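Local coordinates for DUF4847 domain-containing protein (Bacteroides vulgatus, PDB 4ZGF) that is of unknown function but binds calcium ions and probably adopts a lipocalin-like curled beta-sheet fold of the calycin type, at residues 11-16 against 103-108; 54-59 against 69-74; 4-9 against 113-118; 20-25 against 121-126. All coordinates share one frame; numbering follows the deposited sequence. Where two conformers were deposited one is given.

Contact 1: 11-16 against 103-108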
loop_
_atom_site.group_PDB
_atom_site.type_symbol
_atom_site.label_atom_id
_atom_site.label_comp_id
_atom_site.label_asym_id
_atom_site.label_seq_id
_atom_site.Cartn_x
_atom_site.Cartn_y
_atom_site.Cartn_z
ATOM N N TRP A 11 -6.597 6.400 -2.243
ATOM C CA TRP A 11 -5.583 5.499 -2.754
ATOM C C TRP A 11 -6.029 4.050 -2.527
ATOM O O TRP A 11 -6.354 3.660 -1.403
ATOM C CB TRP A 11 -4.237 5.756 -2.056
ATOM C CG TRP A 11 -3.523 7.011 -2.450
ATOM C CD1 TRP A 11 -3.333 8.100 -1.662
ATOM C CD2 TRP A 11 -2.878 7.301 -3.704
ATOM N NE1 TRP A 11 -2.574 9.040 -2.323
ATOM C CE2 TRP A 11 -2.272 8.569 -3.575
ATOM C CE3 TRP A 11 -2.767 6.620 -4.922
ATOM C CZ2 TRP A 11 -1.531 9.145 -4.602
ATOM C CZ3 TRP A 11 -2.033 7.210 -5.933
ATOM C CH2 TRP A 11 -1.435 8.448 -5.772
ATOM N N HIS A 12 -6.020 3.257 -3.600
ATOM C CA HIS A 12 -6.470 1.878 -3.616
ATOM C C HIS A 12 -5.291 0.953 -3.865
ATOM O O HIS A 12 -4.450 1.242 -4.727
ATOM C CB HIS A 12 -7.495 1.695 -4.757
ATOM C CG HIS A 12 -8.737 2.492 -4.613
ATOM N ND1 HIS A 12 -9.864 1.993 -4.011
ATOM C CD2 HIS A 12 -9.009 3.761 -5.005
ATOM C CE1 HIS A 12 -10.787 2.925 -4.069
ATOM N NE2 HIS A 12 -10.304 4.001 -4.654
ATOM N N VAL A 13 -5.212 -0.175 -3.155
ATOM C CA VAL A 13 -4.052 -1.058 -3.322
ATOM C C VAL A 13 -4.053 -1.717 -4.710
ATOM O O VAL A 13 -5.043 -2.249 -5.197
ATOM C CB VAL A 13 -4.057 -2.152 -2.236
ATOM C CG1 VAL A 13 -3.019 -3.217 -2.507
ATOM C CG2 VAL A 13 -3.798 -1.525 -0.886
ATOM N N VAL A 14 -2.858 -1.665 -5.310
ATOM C CA VAL A 14 -2.547 -2.415 -6.537
ATOM C C VAL A 14 -1.935 -3.761 -6.162
ATOM O O VAL A 14 -2.489 -4.817 -6.488
ATOM C CB VAL A 14 -1.649 -1.593 -7.479
ATOM C CG1 VAL A 14 -1.261 -2.410 -8.706
ATOM C CG2 VAL A 14 -2.330 -0.301 -7.877
ATOM N N ASP A 15 -0.775 -3.762 -5.493
ATOM C CA ASP A 15 -0.138 -5.023 -5.058
ATOM C C ASP A 15 0.991 -4.655 -4.102
ATOM O O ASP A 15 1.321 -3.468 -3.893
ATOM C CB ASP A 15 0.408 -5.814 -6.285
ATOM C CG ASP A 15 0.421 -7.336 -6.145
ATOM O OD1 ASP A 15 0.477 -7.844 -5.005
ATOM O OD2 ASP A 15 0.419 -7.992 -7.221
ATOM N N PHE A 16 1.541 -5.719 -3.533
ATOM C CA PHE A 16 2.802 -5.690 -2.780
ATOM C C PHE A 16 3.890 -6.135 -3.723
ATOM O O PHE A 16 3.691 -7.076 -4.481
ATOM C CB PHE A 16 2.702 -6.645 -1.588
ATOM C CG PHE A 16 1.659 -6.267 -0.566
ATOM C CD1 PHE A 16 0.338 -6.645 -0.729
ATOM C CD2 PHE A 16 1.994 -5.559 0.588
ATOM C CE1 PHE A 16 -0.640 -6.312 0.210
ATOM C CE2 PHE A 16 1.031 -5.247 1.540
ATOM C CZ PHE A 16 -0.268 -5.627 1.355
ATOM N N ASN A 103 -2.774 -7.832 8.322
ATOM C CA ASN A 103 -1.500 -7.740 9.025
ATOM C C ASN A 103 -0.383 -7.364 8.032
ATOM O O ASN A 103 0.483 -6.550 8.344
ATOM C CB ASN A 103 -1.179 -9.074 9.713
ATOM C CG ASN A 103 -2.212 -9.491 10.765
ATOM O OD1 ASN A 103 -3.071 -8.721 11.166
ATOM N ND2 ASN A 103 -2.154 -10.757 11.162
ATOM N N GLU A 104 -0.425 -7.942 6.833
ATOM C CA GLU A 104 0.552 -7.636 5.809
ATOM C C GLU A 104 0.480 -6.142 5.407
ATOM O O GLU A 104 1.508 -5.468 5.243
ATOM C CB GLU A 104 0.336 -8.567 4.623
ATOM C CG GLU A 104 1.361 -8.424 3.536
ATOM C CD GLU A 104 1.176 -9.433 2.426
ATOM O OE1 GLU A 104 0.090 -10.013 2.278
ATOM O OE2 GLU A 104 2.128 -9.639 1.675
ATOM N N PHE A 105 -0.745 -5.648 5.215
ATOM C CA PHE A 105 -0.947 -4.249 4.843
ATOM C C PHE A 105 -0.475 -3.298 5.945
ATOM O O PHE A 105 0.236 -2.308 5.700
ATOM C CB PHE A 105 -2.424 -4.035 4.524
ATOM C CG PHE A 105 -2.771 -2.632 4.147
ATOM C CD1 PHE A 105 -2.571 -2.165 2.870
ATOM C CD2 PHE A 105 -3.245 -1.728 5.113
ATOM C CE1 PHE A 105 -2.916 -0.862 2.501
ATOM C CE2 PHE A 105 -3.589 -0.429 4.752
ATOM C CZ PHE A 105 -3.420 -0.005 3.439
ATOM N N ILE A 106 -0.903 -3.581 7.179
ATOM C CA ILE A 106 -0.556 -2.730 8.310
ATOM C C ILE A 106 0.964 -2.703 8.516
ATOM O O ILE A 106 1.535 -1.638 8.763
ATOM C CB ILE A 106 -1.332 -3.203 9.578
ATOM C CG1 ILE A 106 -2.829 -2.917 9.409
ATOM C CG2 ILE A 106 -0.807 -2.523 10.837
ATOM C CD1 ILE A 106 -3.705 -3.729 10.379
ATOM N N GLU A 107 1.618 -3.847 8.367
ATOM C CA GLU A 107 3.060 -3.884 8.503
ATOM C C GLU A 107 3.739 -3.065 7.407
ATOM O O GLU A 107 4.677 -2.308 7.677
ATOM C CB GLU A 107 3.528 -5.335 8.493
ATOM C CG GLU A 107 5.012 -5.533 8.755
ATOM C CD GLU A 107 5.492 -5.305 10.238
ATOM O OE1 GLU A 107 4.780 -4.831 11.212
ATOM O OE2 GLU A 107 6.716 -5.487 10.384
ATOM N N ALA A 108 3.276 -3.174 6.160
ATOM C CA ALA A 108 3.864 -2.377 5.087
ATOM C C ALA A 108 3.734 -0.891 5.368
ATOM O O ALA A 108 4.674 -0.119 5.137
ATOM C CB ALA A 108 3.246 -2.740 3.741
#
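Phe16 and Val13 reach from strand 11-16 to helix 103-108, and their apolar contacts carry most of the join. The ring of Phe16 meets the helix edge-on: CZ lies 3.8 Å from Phe105 CA, close to the ring plane, and CE2 lies 4.0 Å from Ala108 CB, where a small methyl lets the ring come close to the backbone. Beside it, Val13 CG2 rests 3.6 Å from Phe105 CE1, the two side chains passing in opposite directions. A CH-pi contact covers a face of Phe16, with Glu104 CG 4.1 Å from the ring centroid. With Glu104 CG trans to the backbone N (chi1 -175°) and the chain extended beyond it, the carboxylate is carried along that same ring and stacks nearly flat on it, the planes 13° apart.

In this fold, probably of the calycin type, the helix lies across the curled sheet at 88° to the strand segment. Val14 and Asp15 both face Gln134 in a classic beta bulge, whose extra residue lets Val13 and Phe16, three positions apart, both point at the helix. An alanine in place of Phe16 would be likely to open a gap beside Ala108 and deprive the Glu104 methylene and carboxylate of their flat support.

Phe16 N donates to Asp15 OD1 at 2.8 Å; Glu104 OE2 forms a salt bridge with Lys30 and OE1 a hydrogen bond with Tyr31, holding the carboxylate there.

Contact 2: 54-59 against 69-74. With ACT (acetate ion), chain J.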
loop_
_atom_site.group_PDB
_atom_site.type_symbol
_atom_site.label_atom_id
_atom_site.label_comp_id
_atom_site.label_asym_id
_atom_site.label_seq_id
_atom_site.Cartn_x
_atom_site.Cartn_y
_atom_site.Cartn_z
ATOM N N HIS A 54 -7.622 -5.775 -3.251
ATOM C CA HIS A 54 -8.163 -4.695 -4.047
ATOM C C HIS A 54 -9.221 -3.876 -3.303
ATOM O O HIS A 54 -9.466 -2.720 -3.665
ATOM C CB HIS A 54 -8.739 -5.205 -5.360
ATOM C CG HIS A 54 -7.707 -5.687 -6.310
ATOM N ND1 HIS A 54 -8.046 -6.511 -7.357
ATOM C CD2 HIS A 54 -6.385 -5.437 -6.434
ATOM C CE1 HIS A 54 -6.982 -6.759 -8.090
ATOM N NE2 HIS A 54 -5.957 -6.132 -7.561
ATOM N N GLY A 55 -9.832 -4.470 -2.275
ATOM C CA GLY A 55 -10.738 -3.735 -1.410
ATOM C C GLY A 55 -10.061 -2.819 -0.409
ATOM O O GLY A 55 -10.757 -2.099 0.320
ATOM N N PHE A 56 -8.737 -2.832 -0.336
ATOM C CA PHE A 56 -8.011 -2.030 0.653
ATOM C C PHE A 56 -7.748 -0.637 0.095
ATOM O O PHE A 56 -7.231 -0.478 -1.013
ATOM C CB PHE A 56 -6.671 -2.680 1.016
ATOM C CG PHE A 56 -6.740 -3.996 1.744
ATOM C CD1 PHE A 56 -7.914 -4.656 2.025
ATOM C CD2 PHE A 56 -5.556 -4.578 2.186
ATOM C CE1 PHE A 56 -7.909 -5.863 2.700
ATOM C CE2 PHE A 56 -5.567 -5.762 2.885
ATOM C CZ PHE A 56 -6.746 -6.409 3.164
ATOM N N ASN A 57 -8.093 0.386 0.884
ATOM C CA ASN A 57 -7.878 1.758 0.446
ATOM C C ASN A 57 -7.591 2.646 1.663
ATOM O O ASN A 57 -7.897 2.292 2.810
ATOM C CB ASN A 57 -9.053 2.256 -0.423
ATOM C CG ASN A 57 -10.383 2.231 0.277
ATOM O OD1 ASN A 57 -10.718 3.143 1.015
ATOM N ND2 ASN A 57 -11.134 1.184 0.094
ATOM N N ILE A 58 -6.991 3.789 1.368
ATOM C CA ILE A 58 -6.599 4.753 2.381
ATOM C C ILE A 58 -6.736 6.149 1.807
ATOM O O ILE A 58 -6.455 6.380 0.637
ATOM C CB ILE A 58 -5.140 4.450 2.885
ATOM C CG1 ILE A 58 -4.746 5.324 4.091
ATOM C CG2 ILE A 58 -4.128 4.540 1.763
ATOM C CD1 ILE A 58 -3.506 4.820 4.802
ATOM N N THR A 59 -7.158 7.092 2.658
ATOM C CA THR A 59 -7.297 8.482 2.284
ATOM C C THR A 59 -6.539 9.328 3.313
ATOM O O THR A 59 -6.890 9.356 4.493
ATOM C CB THR A 59 -8.772 8.892 2.214
ATOM O OG1 THR A 59 -9.444 8.042 1.274
ATOM C CG2 THR A 59 -8.931 10.322 1.782
ATOM N N SER A 69 -9.846 1.563 4.763
ATOM C CA SER A 69 -10.735 0.414 4.876
ATOM C C SER A 69 -10.001 -0.839 4.460
ATOM O O SER A 69 -9.442 -0.876 3.366
ATOM C CB SER A 69 -11.939 0.642 3.985
ATOM O OG SER A 69 -12.892 -0.383 4.171
ATOM N N ILE A 70 -10.000 -1.845 5.344
ATOM C CA ILE A 70 -9.395 -3.147 5.061
ATOM C C ILE A 70 -10.369 -4.234 5.551
ATOM O O ILE A 70 -11.554 -3.943 5.769
ATOM C CB ILE A 70 -7.958 -3.261 5.626
ATOM C CG1 ILE A 70 -7.933 -3.188 7.166
ATOM C CG2 ILE A 70 -7.039 -2.186 5.044
ATOM C CD1 ILE A 70 -6.537 -3.334 7.767
ATOM N N GLN A 71 -9.956 -5.491 5.684
ATOM C CA GLN A 71 -10.924 -6.480 6.102
ATOM C C GLN A 71 -11.438 -6.118 7.492
ATOM O O GLN A 71 -10.692 -5.668 8.362
ATOM C CB GLN A 71 -10.328 -7.887 6.099
ATOM C CG GLN A 71 -9.948 -8.365 4.713
ATOM C CD GLN A 71 -9.301 -9.741 4.703
ATOM O OE1 GLN A 71 -8.076 -9.871 5.003
ATOM N NE2 GLN A 71 -10.030 -10.759 4.342
ATOM N N ASN A 72 -12.743 -6.322 7.696
ATOM C CA ASN A 72 -13.398 -6.093 8.993
ATOM C C ASN A 72 -13.605 -4.665 9.427
ATOM O O ASN A 72 -14.210 -4.441 10.474
ATOM C CB ASN A 72 -12.746 -6.854 10.150
ATOM C CG ASN A 72 -12.812 -8.326 9.990
ATOM O OD1 ASN A 72 -13.869 -8.858 9.582
ATOM N ND2 ASN A 72 -11.732 -9.004 10.291
ATOM N N GLY A 73 -13.149 -3.709 8.692
ATOM C CA GLY A 73 -13.420 -2.335 9.109
ATOM C C GLY A 73 -12.309 -1.352 8.790
ATOM O O GLY A 73 -11.379 -1.549 7.993
ATOM N N THR A 74 -12.381 -0.264 9.500
ATOM C CA THR A 74 -11.535 0.858 9.206
ATOM C C THR A 74 -10.225 0.846 9.971
ATOM O O THR A 74 -10.098 0.352 11.092
ATOM C CB THR A 74 -12.221 2.174 9.465
ATOM O OG1 THR A 74 -12.552 2.250 10.843
ATOM C CG2 THR A 74 -13.446 2.316 8.593
HETATM C C ACT J . -10.833 -8.110 -8.479
HETATM O O ACT J . -12.069 -8.357 -8.633
HETATM O OXT ACT J . -10.537 -7.447 -7.588
HETATM C CH3 ACT J . -9.795 -8.660 -9.431
HETATM O O HOH W 1 -12.300 -2.521 2.431
#
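Asn57 and Ser69 form an antiparallel hydrogen-bonded pair in the beta hairpin of strands 57-60 and 65-70: Asn57 N donates to Ser69 O at 3.1 Å, in the carbonyl plane, and Ser69 N returns a bond of 2.9 Å to Asn57 O. Ser69 O also receives a CA-H...O contact from Phe56 CA. Beyond the pair the second segment folds into a type II turn from Ile70 to Gly73; Asn72 takes the positive phi of its third position, and Gly73 has backbone angles (146/-161) that would jam a CB.

Phe56 carries the apolar contact: its CG, anti to the carbonyl carbon (chi1 -66°), brings the ring across to Ile70. Ile70 CB sits over a face, 3.9 Å from the ring centroid, and CG2 lies 3.8 Å from Phe56 CG. Gln71 CG lies at the ring edge, close to its plane, 3.8 Å from Phe56 CE1, while Gln71 OE1 turns to Thr99. With an alanine instead of Phe56, Ile70 and Gln71 CG would probably lose their cover and a gap open beside the turn. A water donates to Gly55 O at 2.6 Å and bonds Ser69 OG, bridging the segments. His54 ND1 holds OXT of an acetate, probably from the crystallisation liquor, almost straight at 2.7 Å.

Strand 57-60 lies between strands 65-70 and 11-21, with Phe56 against Val13 and edge-to-face with Phe105 of helix 100-111, whose Asn102 bonds Gln71 O.

Contact 3: 4-9 against 113-118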
loop_
_atom_site.group_PDB
_atom_site.type_symbol
_atom_site.label_atom_id
_atom_site.label_comp_id
_atom_site.label_asym_id
_atom_site.label_seq_id
_atom_site.Cartn_x
_atom_site.Cartn_y
_atom_site.Cartn_z
ATOM N N GLU A 4 0.352 17.455 -2.094
ATOM C CA GLU A 4 0.018 17.326 -3.477
ATOM C C GLU A 4 0.038 15.880 -3.963
ATOM O O GLU A 4 -0.755 15.566 -4.868
ATOM C CB GLU A 4 0.869 18.268 -4.315
ATOM C CG GLU A 4 0.527 19.741 -4.058
ATOM C CD GLU A 4 1.476 20.701 -4.732
ATOM O OE1 GLU A 4 1.733 20.543 -5.945
ATOM O OE2 GLU A 4 1.946 21.619 -4.050
ATOM N N ILE A 5 0.852 14.993 -3.325
ATOM C CA ILE A 5 0.797 13.550 -3.642
ATOM C C ILE A 5 -0.073 12.777 -2.636
ATOM O O ILE A 5 -0.941 11.989 -3.026
ATOM C CB ILE A 5 2.185 12.891 -3.835
ATOM C CG1 ILE A 5 2.070 11.384 -4.037
ATOM C CG2 ILE A 5 3.162 13.195 -2.728
ATOM C CD1 ILE A 5 3.209 10.718 -4.814
ATOM N N PHE A 6 0.142 12.971 -1.350
ATOM C CA PHE A 6 -0.601 12.147 -0.378
ATOM C C PHE A 6 -2.100 12.450 -0.364
ATOM O O PHE A 6 -2.889 11.496 -0.367
ATOM C CB PHE A 6 -0.003 12.260 1.030
ATOM C CG PHE A 6 1.241 11.437 1.180
ATOM C CD1 PHE A 6 2.496 11.921 0.818
ATOM C CD2 PHE A 6 1.155 10.156 1.641
ATOM C CE1 PHE A 6 3.626 11.120 0.931
ATOM C CE2 PHE A 6 2.273 9.349 1.753
ATOM C CZ PHE A 6 3.505 9.827 1.382
ATOM N N ALA A 7 -2.468 13.731 -0.336
ATOM C CA ALA A 7 -3.867 14.127 -0.126
ATOM C C ALA A 7 -4.564 14.434 -1.454
ATOM O O ALA A 7 -5.224 15.459 -1.627
ATOM C CB ALA A 7 -3.933 15.309 0.837
ATOM N N SER A 8 -4.397 13.540 -2.410
ATOM C CA SER A 8 -4.827 13.706 -3.788
ATOM C C SER A 8 -6.003 12.835 -4.191
ATOM O O SER A 8 -6.223 12.600 -5.402
ATOM C CB SER A 8 -3.642 13.415 -4.678
ATOM O OG SER A 8 -3.207 12.075 -4.466
ATOM N N GLY A 9 -6.735 12.349 -3.206
ATOM C CA GLY A 9 -7.864 11.440 -3.460
ATOM C C GLY A 9 -7.586 10.065 -2.867
ATOM O O GLY A 9 -6.464 9.727 -2.498
ATOM N N ILE A 113 8.988 4.218 5.049
ATOM C CA ILE A 113 9.773 5.403 5.358
ATOM C C ILE A 113 10.101 6.235 4.136
ATOM O O ILE A 113 10.394 7.416 4.289
ATOM C CB ILE A 113 10.974 5.061 6.197
ATOM C CG1 ILE A 113 11.519 6.267 6.931
ATOM C CG2 ILE A 113 11.985 4.356 5.403
ATOM C CD1 ILE A 113 12.417 5.866 8.104
ATOM N N PHE A 114 10.077 5.648 2.932
ATOM C CA PHE A 114 10.324 6.360 1.698
ATOM C C PHE A 114 9.087 6.294 0.811
ATOM O O PHE A 114 8.373 5.288 0.822
ATOM C CB PHE A 114 11.507 5.742 0.946
ATOM C CG PHE A 114 12.776 5.717 1.736
ATOM C CD1 PHE A 114 13.347 6.889 2.202
ATOM C CD2 PHE A 114 13.377 4.510 2.073
ATOM C CE1 PHE A 114 14.511 6.874 2.940
ATOM C CE2 PHE A 114 14.548 4.510 2.811
ATOM C CZ PHE A 114 15.087 5.671 3.242
ATOM N N TYR A 115 8.875 7.339 0.029
ATOM C CA TYR A 115 7.809 7.308 -0.957
ATOM C C TYR A 115 8.277 7.851 -2.283
ATOM O O TYR A 115 9.251 8.598 -2.375
ATOM C CB TYR A 115 6.561 8.103 -0.477
ATOM C CG TYR A 115 6.728 9.609 -0.489
ATOM C CD1 TYR A 115 6.439 10.348 -1.633
ATOM C CD2 TYR A 115 7.205 10.291 0.615
ATOM C CE1 TYR A 115 6.638 11.711 -1.678
ATOM C CE2 TYR A 115 7.383 11.669 0.587
ATOM C CZ TYR A 115 7.128 12.387 -0.562
ATOM O OH TYR A 115 7.322 13.751 -0.593
ATOM N N GLN A 116 7.545 7.472 -3.328
ATOM C CA GLN A 116 7.653 8.153 -4.604
ATOM C C GLN A 116 6.310 7.996 -5.302
ATOM O O GLN A 116 5.519 7.104 -4.996
ATOM C CB GLN A 116 8.796 7.600 -5.464
ATOM C CG GLN A 116 8.645 6.153 -5.897
ATOM C CD GLN A 116 9.874 5.658 -6.660
ATOM O OE1 GLN A 116 10.264 6.265 -7.680
ATOM N NE2 GLN A 116 10.492 4.585 -6.188
ATOM N N GLY A 117 6.027 8.851 -6.245
ATOM C CA GLY A 117 4.824 8.672 -7.030
ATOM C C GLY A 117 4.515 9.831 -7.889
ATOM O O GLY A 117 5.341 10.725 -8.069
ATOM N N ASP A 118 3.311 9.781 -8.463
ATOM C CA ASP A 118 2.912 10.691 -9.524
ATOM C C ASP A 118 1.394 10.815 -9.502
ATOM O O ASP A 118 0.745 10.399 -8.530
ATOM C CB ASP A 118 3.504 10.307 -10.905
ATOM C CG ASP A 118 3.122 8.930 -11.391
ATOM O OD1 ASP A 118 1.998 8.478 -11.098
ATOM O OD2 ASP A 118 3.947 8.361 -12.170
HETATM O O HOH W 2 -1.720 11.554 -7.198
#
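Ser8 OG is gripped twice: it donates to Ile5 O at 2.7 Å, coming from above the carbonyl plane, and accepts a hydrogen bond from a water at 3.2 Å. The same water donates to Asp118 O at 3.0 Å, so a single solvent molecule joins the chain just past helix 2-6 to the residue just past strand 114-117. A small hydroxyl suits this place, able to fold back on the helix while still taking the water.

The aromatic contact lies earlier in the strand. Phe6 and Tyr115 make a T-shaped pair with planes at 78° and centroids 4.9 Å apart. The edge of Phe6 enters over the centre of the Tyr115 face, CE1 leading, 3.7 Å from Tyr115 CD2. Tyr115 CG stands between its backbone N and carbonyl carbon (chi1 73°), turning that face to the helix. The contact seats the N-terminal helix on strand 114-117, with the Tyr115 side chain about 6 Å from those of Asp82 and Asp85 of the calcium site.

Ile5 fills the neighbouring position, and its CG2 lies 3.9 Å from Tyr115 CE1. Its CD1 nears Gly117 in one of two conformers, a doubtful approach; the backbone angles there call for glycine by themselves.

With no direct hydrogen bond between the segments, the edge-to-face pair and apolar contacts join helix and strand, and the water supplies the polar link.

Contact 4: 20-25 against 121-126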
loop_
_atom_site.group_PDB
_atom_site.type_symbol
_atom_site.label_atom_id
_atom_site.label_comp_id
_atom_site.label_asym_id
_atom_site.label_seq_id
_atom_site.Cartn_x
_atom_site.Cartn_y
_atom_site.Cartn_z
ATOM N N ALA A 20 12.655 -5.412 -5.230
ATOM C CA ALA A 20 12.510 -4.089 -5.796
ATOM C C ALA A 20 13.810 -3.523 -6.309
ATOM O O ALA A 20 14.906 -3.809 -5.769
ATOM C CB ALA A 20 11.932 -3.113 -4.789
ATOM N N ASN A 21 13.678 -2.694 -7.327
ATOM C CA ASN A 21 14.731 -1.744 -7.751
ATOM C C ASN A 21 14.122 -0.374 -7.534
ATOM O O ASN A 21 13.489 0.210 -8.418
ATOM C CB ASN A 21 15.133 -1.966 -9.196
ATOM C CG ASN A 21 16.316 -1.132 -9.627
ATOM O OD1 ASN A 21 16.852 -0.363 -8.880
ATOM N ND2 ASN A 21 16.772 -1.329 -10.826
ATOM N N TRP A 22 14.268 0.131 -6.315
ATOM C CA TRP A 22 13.575 1.336 -5.886
ATOM C C TRP A 22 13.909 2.543 -6.747
ATOM O O TRP A 22 13.019 3.324 -7.112
ATOM C CB TRP A 22 13.901 1.584 -4.409
ATOM C CG TRP A 22 13.224 2.760 -3.814
ATOM C CD1 TRP A 22 13.822 3.885 -3.335
ATOM C CD2 TRP A 22 11.816 2.925 -3.557
ATOM N NE1 TRP A 22 12.892 4.730 -2.787
ATOM C CE2 TRP A 22 11.649 4.173 -2.930
ATOM C CE3 TRP A 22 10.684 2.159 -3.818
ATOM C CZ2 TRP A 22 10.389 4.662 -2.560
ATOM C CZ3 TRP A 22 9.436 2.652 -3.459
ATOM C CH2 TRP A 22 9.288 3.892 -2.857
ATOM N N ASP A 23 15.211 2.658 -7.084
ATOM C CA ASP A 23 15.727 3.745 -7.934
ATOM C C ASP A 23 14.824 3.873 -9.185
ATOM O O ASP A 23 14.604 4.989 -9.692
ATOM C CB ASP A 23 17.188 3.493 -8.412
ATOM C CG ASP A 23 18.294 3.764 -7.373
ATOM O OD1 ASP A 23 18.027 4.297 -6.269
ATOM O OD2 ASP A 23 19.478 3.436 -7.743
ATOM N N LYS A 24 14.429 2.729 -9.765
ATOM C CA LYS A 24 13.723 2.634 -11.038
ATOM C C LYS A 24 12.234 2.277 -10.882
ATOM O O LYS A 24 11.576 1.903 -11.842
ATOM C CB LYS A 24 14.462 1.668 -11.993
ATOM C CG LYS A 24 15.874 2.140 -12.310
ATOM C CD LYS A 24 16.567 1.349 -13.422
ATOM C CE LYS A 24 17.992 1.836 -13.653
ATOM N NZ LYS A 24 18.767 0.901 -14.530
ATOM N N ARG A 25 11.692 2.408 -9.670
ATOM C CA ARG A 25 10.259 2.149 -9.394
ATOM C C ARG A 25 9.776 0.854 -10.013
ATOM O O ARG A 25 8.695 0.771 -10.595
ATOM C CB ARG A 25 9.348 3.356 -9.691
ATOM C CG ARG A 25 9.594 4.088 -10.945
ATOM C CD ARG A 25 8.718 5.319 -11.026
ATOM N NE ARG A 25 7.363 5.025 -11.402
ATOM C CZ ARG A 25 6.370 5.919 -11.528
ATOM N NH1 ARG A 25 6.460 7.152 -11.057
ATOM N NH2 ARG A 25 5.271 5.541 -12.164
ATOM N N VAL A 121 0.089 6.951 -9.304
ATOM C CA VAL A 121 0.558 5.932 -8.380
ATOM C C VAL A 121 1.269 6.547 -7.167
ATOM O O VAL A 121 1.858 7.622 -7.229
ATOM C CB VAL A 121 1.480 4.846 -9.044
ATOM C CG1 VAL A 121 0.717 4.071 -10.131
ATOM C CG2 VAL A 121 2.787 5.432 -9.544
ATOM N N LEU A 122 1.230 5.788 -6.108
ATOM C CA LEU A 122 1.964 6.058 -4.852
ATOM C C LEU A 122 2.648 4.770 -4.452
ATOM O O LEU A 122 1.987 3.723 -4.357
ATOM C CB LEU A 122 1.002 6.526 -3.747
ATOM C CG LEU A 122 1.644 6.767 -2.386
ATOM C CD1 LEU A 122 2.662 7.886 -2.400
ATOM C CD2 LEU A 122 0.541 7.039 -1.368
ATOM N N LEU A 123 3.955 4.846 -4.215
ATOM C CA LEU A 123 4.761 3.692 -3.764
ATOM C C LEU A 123 5.338 4.034 -2.394
ATOM O O LEU A 123 5.910 5.120 -2.228
ATOM C CB LEU A 123 5.923 3.373 -4.718
ATOM C CG LEU A 123 5.605 2.832 -6.112
ATOM C CD1 LEU A 123 4.922 3.843 -6.994
ATOM C CD2 LEU A 123 6.914 2.400 -6.761
ATOM N N LEU A 124 5.202 3.096 -1.447
ATOM C CA LEU A 124 5.741 3.265 -0.104
ATOM C C LEU A 124 6.692 2.120 0.212
ATOM O O LEU A 124 6.288 0.954 0.119
ATOM C CB LEU A 124 4.637 3.251 0.939
ATOM C CG LEU A 124 3.502 4.269 0.755
ATOM C CD1 LEU A 124 2.477 4.105 1.874
ATOM C CD2 LEU A 124 4.006 5.724 0.706
ATOM N N ALA A 125 7.928 2.436 0.599
ATOM C CA ALA A 125 8.978 1.432 0.844
ATOM C C ALA A 125 9.521 1.553 2.256
ATOM O O ALA A 125 9.659 2.667 2.781
ATOM C CB ALA A 125 10.146 1.613 -0.130
ATOM N N PRO A 126 9.945 0.425 2.812
ATOM C CA PRO A 126 10.639 0.434 4.109
ATOM C C PRO A 126 12.127 0.782 3.946
ATOM O O PRO A 126 12.631 0.961 2.833
ATOM C CB PRO A 126 10.442 -1.003 4.583
ATOM C CG PRO A 126 10.529 -1.797 3.311
ATOM C CD PRO A 126 9.835 -0.947 2.283
#
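Trp22 and Arg25 belong to the turn that connects strands 11-21 and 26-29, an antiparallel pair, and they lay this turn on strand 121-125, whose Val121 lines the benzoic acid pocket. Arg25 N bonds Trp22 O at 3.0 Å, which closes the tight turn, and Arg25 itself has left-handed backbone angles.

Trp22 makes the larger contact. With CG trans to the backbone N (chi1 -178°), its indole reaches out from the turn and lays a face of the six-membered ring on Ala125, whose CB is 3.6 Å from the centroid and almost on the ring normal. A methyl is small enough for such a close CH-pi approach. At the ring edge, Trp22 CH2 meets Leu123 O at 3.6 Å, while CZ3 packs 3.8 Å from Leu123 CB. The indole NE1 is satisfied by a hexaethylene glycol molecule, probably from the crystallisation liquor.

Arg25 covers Leu123 with its CB, 3.9 Å from Leu123 CD2, and Val121 with its guanidinium. The chain bends at chi3 (-78°), bringing NH2 to 3.6 Å from Val121 CG2, obliquely. The charge is met by Asp118, with which NH1 forms a salt bridge.

Val121, Leu123 and Ala125 share this side of their strand, whereas Leu124 points away, and its side chain touches Tyr115. Strand 121-125 runs between strands 114-117 and 132-136; Gln116 of the former bonds Trp22 O, and Tyr132 and Gln134 of the latter border Leu123.

From the N terminus, helix 2-6 opens the widest loop, closed by contact 3 when the chain reaches strand 114-117. Strand 11-21 follows and serves twice: its start closes a loop with helix 100-111 in contact 1, nested inside contact 3, and the turn at its far end meets strand 121-125 in contact 4, crossing contacts 1 and 3. Contact 2 closes the short hairpin of strands 57-60 and 65-70 and is nested inside all the others. Contacts 1 and 2 are stitched together by backbone bonds between strands 11-21 and 57-60, contacts 3 and 4 by those between strands 114-117 and 121-125. Together they tie the N-terminal helix and helix 100-111 to one curled sheet.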